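Hypoxanthine phosphoribosyltransferase (Leishmania donovani, PDB 7CMJ) catalyses the transfer of a phosphoribosyl group from 5-phosphoribosylpyrophosphate to hypoxanthine or guanine, yielding IMP or GMP in purine salvage. Local coordinates at residues Asp114-Asn118 / Arg119-Ile123. Residues are numbered along the deposited sequence; the frame is centred on the assembly and turned at random.
Sequences DSVEN and RHILI
Arg-119 closes a type II beta turn on Val-116: its backbone N donates to Val-116 O across 3.2 Å, and the N-H...O angle of 131° marks the bond as weak. The positive phi of Asn-118 (56°), third residue of the turn, agrees with this assignment. Starting one residue earlier, at Ser-115, an ST turn overlaps it: Ser-115 OG accepts from Glu-117 N at 3.2 Å and a nearly straight 166°. The Arg-119 side chain then folds back over the peptides it follows. Bends at chi2 and chi3 carry NE to 3.4 Å from Asn-118 O, a weak bond to a carbonyl lying oblique to the guanidinium, while Glu-117 O sits over one face of that group, displaced toward its rim. Nearer the backbone, Arg-119 CG lies 3.4 Å from Glu-117 O, alongside the peptides of the turn. The carboxylate of Glu-117 looks elsewhere: OE1 accepts from the backbone N atoms of Ser-103 and Glu-101 of the second subunit and OE2 from that of Thr-102, linking the turn to that subunit of the tetramer. On the apolar side Val-116 and Ile-121 cross at about a right angle, and Ile-121 CD1 meets Val-116 CG2 at 3.5 Å and Val-116 CB at 3.6 Å. Met-141 of helix 131-142 touches both side chains. The turn thus delivers the chain into strand 120-125, which runs between parallel strands 59-64 and 148-153 of the phosphoribosyltransferase sheet; Ile-121 packs on Leu-62 and Leu-149 of these neighbours, and the strand continues to the barium ligand Glu-125.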
loop_
_atom_site.group_PDB
_atom_site.type_symbol
_atom_site.label_atom_id
_atom_site.label_comp_id
_atom_site.label_asym_id
_atom_site.label_seq_id
_atom_site.Cartn_x
_atom_site.Cartn_y
_atom_site.Cartn_z
ATOM N N ASP A 114 -5.605 8.256 -9.719
ATOM C CA ASP A 114 -6.787 8.943 -10.215
ATOM C C ASP A 114 -7.968 7.987 -10.222
ATOM O O ASP A 114 -7.821 6.807 -10.553
ATOM C CB ASP A 114 -6.585 9.477 -11.635
ATOM C CG ASP A 114 -5.513 10.548 -11.729
ATOM O OD1 ASP A 114 -5.317 11.306 -10.753
ATOM O OD2 ASP A 114 -4.879 10.630 -12.806
ATOM N N SER A 115 -9.138 8.500 -9.844
ATOM C CA SER A 115 -10.381 7.813 -10.146
ATOM C C SER A 115 -10.439 7.496 -11.633
ATOM O O SER A 115 -9.996 8.286 -12.471
ATOM C CB SER A 115 -11.581 8.682 -9.764
ATOM O OG SER A 115 -12.774 8.223 -10.394
ATOM N N VAL A 116 -10.990 6.338 -11.964
ATOM C CA VAL A 116 -11.156 5.989 -13.365
ATOM C C VAL A 116 -12.631 5.824 -13.716
ATOM O O VAL A 116 -12.962 5.224 -14.725
ATOM C CB VAL A 116 -10.334 4.735 -13.727
ATOM C CG1 VAL A 116 -8.839 5.009 -13.561
ATOM C CG2 VAL A 116 -10.755 3.532 -12.883
ATOM N N GLU A 117 -13.520 6.361 -12.883
ATOM C CA GLU A 117 -14.946 6.309 -13.180
ATOM C C GLU A 117 -15.211 6.938 -14.543
ATOM O O GLU A 117 -14.758 8.057 -14.819
ATOM C CB GLU A 117 -15.754 7.023 -12.092
ATOM C CG GLU A 117 -17.250 6.797 -12.187
ATOM C CD GLU A 117 -18.062 7.678 -11.234
ATOM O OE1 GLU A 117 -17.922 7.538 -10.000
ATOM O OE2 GLU A 117 -18.854 8.514 -11.725
ATOM N N ASN A 118 -15.911 6.192 -15.402
ATOM C CA ASN A 118 -16.295 6.659 -16.731
ATOM C C ASN A 118 -15.088 7.097 -17.567
ATOM O O ASN A 118 -15.121 8.114 -18.265
ATOM C CB ASN A 118 -17.317 7.780 -16.633
ATOM C CG ASN A 118 -18.095 7.936 -17.903
ATOM O OD1 ASN A 118 -18.669 6.971 -18.400
ATOM N ND2 ASN A 118 -18.118 9.150 -18.448
ATOM N N ARG A 119 -14.013 6.317 -17.496
ATOM C CA ARG A 119 -12.825 6.534 -18.304
ATOM C C ARG A 119 -12.511 5.270 -19.086
ATOM O O ARG A 119 -12.983 4.175 -18.756
ATOM C CB ARG A 119 -11.621 6.912 -17.446
ATOM C CG ARG A 119 -11.843 8.142 -16.620
ATOM C CD ARG A 119 -11.562 9.324 -17.501
ATOM N NE ARG A 119 -12.644 10.286 -17.472
ATOM C CZ ARG A 119 -12.676 11.320 -16.645
ATOM N NH1 ARG A 119 -11.680 11.513 -15.786
ATOM N NH2 ARG A 119 -13.713 12.146 -16.669
ATOM N N HIS A 120 -11.702 5.430 -20.128
ATOM C CA HIS A 120 -11.291 4.301 -20.946
ATOM C C HIS A 120 -9.936 3.808 -20.464
ATOM O O HIS A 120 -8.944 4.546 -20.494
ATOM C CB HIS A 120 -11.264 4.659 -22.427
ATOM C CG HIS A 120 -12.555 5.222 -22.941
ATOM N ND1 HIS A 120 -13.666 4.443 -23.198
ATOM C CD2 HIS A 120 -12.899 6.486 -23.286
ATOM C CE1 HIS A 120 -14.644 5.206 -23.657
ATOM N NE2 HIS A 120 -14.203 6.450 -23.724
ATOM N N ILE A 121 -9.893 2.554 -20.036
ATOM C CA ILE A 121 -8.703 1.980 -19.427
ATOM C C ILE A 121 -8.171 0.865 -20.303
ATOM O O ILE A 121 -8.931 0.027 -20.807
ATOM C CB ILE A 121 -8.987 1.426 -18.023
ATOM C CG1 ILE A 121 -9.623 2.490 -17.142
ATOM C CG2 ILE A 121 -7.699 0.845 -17.425
ATOM C CD1 ILE A 121 -10.118 1.890 -15.895
ATOM N N LEU A 122 -6.862 0.840 -20.453
ATOM C CA LEU A 122 -6.160 -0.244 -21.113
ATOM C C LEU A 122 -5.212 -0.863 -20.094
ATOM O O LEU A 122 -4.272 -0.205 -19.640
ATOM C CB LEU A 122 -5.416 0.275 -22.334
ATOM C CG LEU A 122 -4.948 -0.773 -23.336
ATOM C CD1 LEU A 122 -6.148 -1.555 -23.825
ATOM C CD2 LEU A 122 -4.212 -0.085 -24.501
ATOM N N ILE A 123 -5.480 -2.106 -19.702
ATOM C CA ILE A 123 -4.577 -2.836 -18.816
ATOM C C ILE A 123 -3.355 -3.244 -19.631
ATOM O O ILE A 123 -3.484 -3.918 -20.661
ATOM C CB ILE A 123 -5.267 -4.061 -18.197
ATOM C CG1 ILE A 123 -6.427 -3.633 -17.304
ATOM C CG2 ILE A 123 -4.276 -4.890 -17.399
ATOM C CD1 ILE A 123 -7.190 -4.794 -16.699
#